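Local coordinates for protein acetyl-xylan esterase (PDB 2CC0) that probably removes acetyl groups from xylan as a metal-ion-dependent family 4 carbohydrate esterase, an activity linked to plant cell wall degradation, at residues A[140-146]-A[171-175]; A[136-140]-A[163-168]. All blocks are in the same frame, centred on the assembly; numbering follows the deposited sequence. Where two conformers were deposited one is given.

Contact 1: residues A[140-146]-A[171-175]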
loop_
_atom_site.group_PDB
_atom_site.type_symbol
_atom_site.label_atom_id
_atom_site.label_comp_id
_atom_site.label_asym_id
_atom_site.label_seq_id
_atom_site.Cartn_x
_atom_site.Cartn_y
_atom_site.Cartn_z
ATOM N N VAL A 140 -8.434 -20.650 2.423
ATOM C CA VAL A 140 -7.631 -21.037 1.270
ATOM C C VAL A 140 -8.066 -20.259 0.023
ATOM O O VAL A 140 -7.214 -19.793 -0.746
ATOM C CB VAL A 140 -7.684 -22.571 1.010
ATOM C CG1 VAL A 140 -6.890 -22.934 -0.255
ATOM C CG2 VAL A 140 -7.111 -23.333 2.248
ATOM N N GLN A 141 -9.384 -20.121 -0.166
ATOM C CA GLN A 141 -9.958 -19.342 -1.263
ATOM C C GLN A 141 -9.490 -17.880 -1.225
ATOM O O GLN A 141 -9.170 -17.281 -2.255
ATOM C CB GLN A 141 -11.486 -19.412 -1.200
ATOM C CG GLN A 141 -12.205 -18.630 -2.304
ATOM C CD GLN A 141 -11.799 -19.051 -3.728
ATOM O OE1 GLN A 141 -11.864 -18.250 -4.663
ATOM N NE2 GLN A 141 -11.386 -20.302 -3.891
ATOM N N ALA A 142 -9.457 -17.302 -0.020
ATOM C CA ALA A 142 -8.980 -15.908 0.141
ATOM C C ALA A 142 -7.516 -15.804 -0.320
ATOM O O ALA A 142 -7.145 -14.880 -1.034
ATOM C CB ALA A 142 -9.128 -15.455 1.596
ATOM N N VAL A 143 -6.671 -16.756 0.084
ATOM C CA VAL A 143 -5.284 -16.797 -0.365
ATOM C C VAL A 143 -5.184 -16.889 -1.892
ATOM O O VAL A 143 -4.323 -16.241 -2.495
ATOM C CB VAL A 143 -4.478 -17.939 0.339
ATOM C CG1 VAL A 143 -3.148 -18.174 -0.358
ATOM C CG2 VAL A 143 -4.268 -17.608 1.805
ATOM N N SER A 144 -6.092 -17.659 -2.501
ATOM C CA SER A 144 -6.117 -17.823 -3.966
ATOM C C SER A 144 -6.372 -16.513 -4.742
ATOM O O SER A 144 -6.103 -16.432 -5.938
ATOM C CB SER A 144 -7.111 -18.916 -4.390
ATOM O OG SER A 144 -8.435 -18.420 -4.534
ATOM N N ARG A 145 -6.883 -15.491 -4.060
ATOM C CA ARG A 145 -7.150 -14.205 -4.701
ATOM C C ARG A 145 -5.934 -13.294 -4.780
ATOM O O ARG A 145 -5.967 -12.263 -5.469
ATOM C CB ARG A 145 -8.272 -13.497 -3.965
ATOM C CG ARG A 145 -9.553 -14.284 -4.016
ATOM C CD ARG A 145 -10.703 -13.365 -3.897
ATOM N NE ARG A 145 -10.842 -12.844 -2.546
ATOM C CZ ARG A 145 -11.424 -13.495 -1.537
ATOM N NH1 ARG A 145 -11.911 -14.724 -1.706
ATOM N NH2 ARG A 145 -11.518 -12.919 -0.346
ATOM N N LEU A 146 -4.875 -13.654 -4.054
ATOM C CA LEU A 146 -3.707 -12.788 -3.975
ATOM C C LEU A 146 -2.885 -12.837 -5.245
ATOM O O LEU A 146 -2.595 -13.920 -5.753
ATOM C CB LEU A 146 -2.805 -13.203 -2.817
ATOM C CG LEU A 146 -3.362 -13.099 -1.399
ATOM C CD1 LEU A 146 -2.472 -13.902 -0.442
ATOM C CD2 LEU A 146 -3.459 -11.628 -1.000
ATOM N N THR A 171 -1.658 -23.813 -2.810
ATOM C CA THR A 171 -2.261 -22.764 -3.621
ATOM C C THR A 171 -1.192 -21.834 -4.199
ATOM O O THR A 171 -1.204 -21.536 -5.398
ATOM C CB THR A 171 -3.288 -21.975 -2.786
ATOM O OG1 THR A 171 -4.313 -22.878 -2.356
ATOM C CG2 THR A 171 -3.934 -20.842 -3.609
ATOM N N LEU A 172 -0.273 -21.369 -3.351
ATOM C CA LEU A 172 0.775 -20.469 -3.811
ATOM C C LEU A 172 1.677 -21.158 -4.834
ATOM O O LEU A 172 1.963 -20.589 -5.890
ATOM C CB LEU A 172 1.603 -19.933 -2.644
ATOM C CG LEU A 172 0.813 -19.005 -1.711
ATOM C CD1 LEU A 172 1.744 -18.571 -0.571
ATOM C CD2 LEU A 172 0.228 -17.806 -2.468
ATOM N N ALA A 173 2.100 -22.383 -4.521
ATOM C CA ALA A 173 2.985 -23.148 -5.404
ATOM C C ALA A 173 2.326 -23.361 -6.760
ATOM O O ALA A 173 2.963 -23.164 -7.788
ATOM C CB ALA A 173 3.393 -24.484 -4.761
ATOM N N GLY A 174 1.044 -23.717 -6.759
ATOM C CA GLY A 174 0.285 -23.877 -8.014
ATOM C C GLY A 174 0.298 -22.653 -8.919
ATOM O O GLY A 174 0.197 -22.774 -10.165
ATOM N N LYS A 175 0.454 -21.479 -8.310
ATOM C CA LYS A 175 0.380 -20.205 -9.006
ATOM C C LYS A 175 1.748 -19.628 -9.295
ATOM O O LYS A 175 1.845 -18.537 -9.850
ATOM C CB LYS A 175 -0.412 -19.204 -8.163
ATOM C CG LYS A 175 -1.894 -19.469 -8.174
ATOM C CD LYS A 175 -2.582 -18.578 -7.198
ATOM C CE LYS A 175 -3.765 -17.938 -7.859
ATOM N NZ LYS A 175 -3.937 -16.542 -7.429
HETATM O O HOH W 1 -2.874 -16.613 -4.813
HETATM O O HOH W 2 -3.216 -14.421 -8.415
#

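Contact 2: residues A[136-140]-A[163-168]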
loop_
_atom_site.group_PDB
_atom_site.type_symbol
_atom_site.label_atom_id
_atom_site.label_comp_id
_atom_site.label_asym_id
_atom_site.label_seq_id
_atom_site.Cartn_x
_atom_site.Cartn_y
_atom_site.Cartn_z
ATOM N N THR A 136 -11.934 -23.393 6.735
ATOM C CA THR A 136 -10.644 -23.679 6.111
ATOM C C THR A 136 -10.719 -23.447 4.598
ATOM O O THR A 136 -9.832 -22.799 4.011
ATOM C CB THR A 136 -10.175 -25.102 6.459
ATOM O OG1 THR A 136 -10.083 -25.210 7.888
ATOM C CG2 THR A 136 -8.821 -25.378 5.846
ATOM N N ASP A 137 -11.794 -23.937 3.965
ATOM C CA ASP A 137 -11.981 -23.700 2.535
ATOM C C ASP A 137 -11.984 -22.228 2.177
ATOM O O ASP A 137 -11.377 -21.843 1.182
ATOM C CB ASP A 137 -13.305 -24.289 2.060
ATOM C CG ASP A 137 -13.258 -25.788 1.867
ATOM O OD1 ASP A 137 -12.169 -26.398 1.848
ATOM O OD2 ASP A 137 -14.355 -26.365 1.695
ATOM N N ALA A 138 -12.708 -21.426 2.961
ATOM C CA ALA A 138 -12.862 -20.005 2.680
ATOM C C ALA A 138 -11.510 -19.279 2.830
ATOM O O ALA A 138 -11.197 -18.364 2.064
ATOM C CB ALA A 138 -13.936 -19.386 3.574
ATOM N N ILE A 139 -10.715 -19.712 3.807
ATOM C CA ILE A 139 -9.388 -19.097 4.054
ATOM C C ILE A 139 -8.463 -19.390 2.869
ATOM O O ILE A 139 -7.758 -18.491 2.381
ATOM C CB ILE A 139 -8.787 -19.612 5.404
ATOM C CG1 ILE A 139 -9.657 -19.156 6.587
ATOM C CG2 ILE A 139 -7.303 -19.184 5.592
ATOM C CD1 ILE A 139 -9.389 -19.936 7.899
ATOM N N VAL A 140 -8.434 -20.650 2.423
ATOM C CA VAL A 140 -7.631 -21.037 1.270
ATOM C C VAL A 140 -8.066 -20.259 0.023
ATOM O O VAL A 140 -7.214 -19.793 -0.746
ATOM C CB VAL A 140 -7.684 -22.571 1.010
ATOM C CG1 VAL A 140 -6.890 -22.934 -0.255
ATOM C CG2 VAL A 140 -7.111 -23.333 2.248
ATOM N N ALA A 163 -5.219 -25.272 10.188
ATOM C CA ALA A 163 -5.575 -26.387 9.299
ATOM C C ALA A 163 -5.330 -26.058 7.823
ATOM O O ALA A 163 -5.083 -26.950 7.001
ATOM C CB ALA A 163 -7.014 -26.758 9.499
ATOM N N ALA A 164 -5.419 -24.765 7.504
ATOM C CA ALA A 164 -5.268 -24.269 6.135
ATOM C C ALA A 164 -3.838 -24.245 5.615
ATOM O O ALA A 164 -3.623 -24.172 4.404
ATOM C CB ALA A 164 -5.879 -22.841 6.037
ATOM N N ILE A 165 -2.852 -24.287 6.513
ATOM C CA ILE A 165 -1.469 -24.010 6.094
ATOM C C ILE A 165 -0.972 -24.879 4.905
ATOM O O ILE A 165 -0.468 -24.334 3.931
ATOM C CB ILE A 165 -0.474 -24.013 7.283
ATOM C CG1 ILE A 165 -0.863 -22.963 8.331
ATOM C CG2 ILE A 165 0.963 -23.851 6.799
ATOM C CD1 ILE A 165 -1.031 -21.517 7.805
ATOM N N PRO A 166 -1.115 -26.226 4.975
ATOM C CA PRO A 166 -0.648 -26.978 3.794
ATOM C C PRO A 166 -1.323 -26.575 2.469
ATOM O O PRO A 166 -0.631 -26.409 1.463
ATOM C CB PRO A 166 -0.943 -28.454 4.150
ATOM C CG PRO A 166 -1.089 -28.463 5.632
ATOM C CD PRO A 166 -1.658 -27.107 6.021
ATOM N N ARG A 167 -2.642 -26.389 2.471
ATOM C CA ARG A 167 -3.352 -25.949 1.266
ATOM C C ARG A 167 -3.007 -24.528 0.834
ATOM O O ARG A 167 -3.049 -24.210 -0.362
ATOM C CB ARG A 167 -4.854 -26.107 1.432
ATOM C CG ARG A 167 -5.294 -27.568 1.292
ATOM C CD ARG A 167 -6.730 -27.732 1.747
ATOM N NE ARG A 167 -7.683 -27.064 0.859
ATOM C CZ ARG A 167 -8.928 -26.735 1.213
ATOM N NH1 ARG A 167 -9.381 -27.017 2.436
ATOM N NH2 ARG A 167 -9.725 -26.122 0.344
ATOM N N ILE A 168 -2.650 -23.677 1.781
ATOM C CA ILE A 168 -2.106 -22.348 1.419
ATOM C C ILE A 168 -0.793 -22.493 0.627
ATOM O O ILE A 168 -0.609 -21.885 -0.445
ATOM C CB ILE A 168 -1.936 -21.473 2.670
ATOM C CG1 ILE A 168 -3.339 -21.058 3.187
ATOM C CG2 ILE A 168 -1.035 -20.261 2.368
ATOM C CD1 ILE A 168 -3.356 -20.320 4.534
#

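Contact 1: residues A[140-146]-A[171-175]
The flat peptide carbonyl of Ser144 is met from above its plane by the ammonium group of Lys175: NZ donates to O at 2.6 Å, 38° out of the plane. Bends at chi3 (132°) and chi4 (-142°) bring the lysine tip over this carbonyl. A water carries the link further, accepting from Lys175 NZ at 2.8 Å and donating to both Val143 O and Leu146 O. One positive charge thus gathers carbonyls near the C-terminal end of helix 136-144, where it probably offsets the partial negative charge of the helix terminus. A second flat group, the Arg145 guanidinium, has Ala142 CA over one face, toward its rim, and the arginine side chain touches Val126.

Beside the lysine, Thr171 packs against the helix. It sets CG2 against the backbone of Ser144, 3.7 Å from its CA, while Ser144 OG is turned back to donate to Gln141 O. The other branch of Thr171 meets Val140, whose CG1 lies 3.3 Å from OG1; that hydroxyl is hydrogen-bonded to Arg167 O in its own helix. Deeper in, Val143 and Leu172 pass at about a right angle, CG1 to CD2 at 4.0 Å. Beneath them lie Ile152 and Val7 of the parallel sheet, in the layering of helices on strands expected of the irregular beta/alpha barrel of polysaccharide deacetylases.

Contact 2: residues A[136-140]-A[163-168]
Arg167 grips Asp137 end-on, NH1 and NH2 both donating to the single oxygen OD1 in a salt bridge. Each nitrogen lies 2.9 Å from OD1, and both hydrogen bonds are clearly bent, to about 140° at the hydrogen. The oxygen sits near the guanidinium plane, but the carboxylate is turned almost perpendicular to it; NH1 arrives nearly along the C-O axis, NH2 from above the carboxylate plane. On one guanidinium face, over its centre, lies Val140 CG2, which also touches Arg167 CB at 3.7 Å. A turn at chi3 (68°) swings the arginine's end across this methyl toward Asp137. With an alanine here instead of Arg167, Asp137 would probably lose its salt-bridge partner and Val140 CG2 the flat group that lies over it.

Next to the arginine, Thr136 rests CG2 on the backbone of Ala164, 3.7 Å from CA. The small Ala164 CB also receives Ile139 CG2 at 3.9 Å, and Ile168 CD1 meets the same isoleucine branch. Further out, Asn160 and Thr161 extend the packing round Ile139, and Ser135 OG bonds to Ala138 N in the opening turn of helix 136-144. The axes of segments 136-140 and 163-168 come within 9.2 Å and cross at -39°. Their parent helices, before and after strand 151-155, pack side by side as in the beta/alpha barrel of the polysaccharide deacetylase family.

From the N terminus, the chain first lays down strand 5-12 and much of the parallel sheet, and only later enters helix 136-144. This helix supplies the first half of contact 2 and then of contact 1, with Val140 serving both. The chain next runs through strand 151-155 and returns in helix 159-174, where residues 163-168 close a loop of 22 intervening residues and 171-175 one of 24. The two closures therefore cross instead of nesting. Their centres lie 9 Å apart, joined by Val143 CG2 packing on Ile168 CG1 at 3.8 Å. As a worked example, they pair the successive helices flanking strand 151-155 along much of their length.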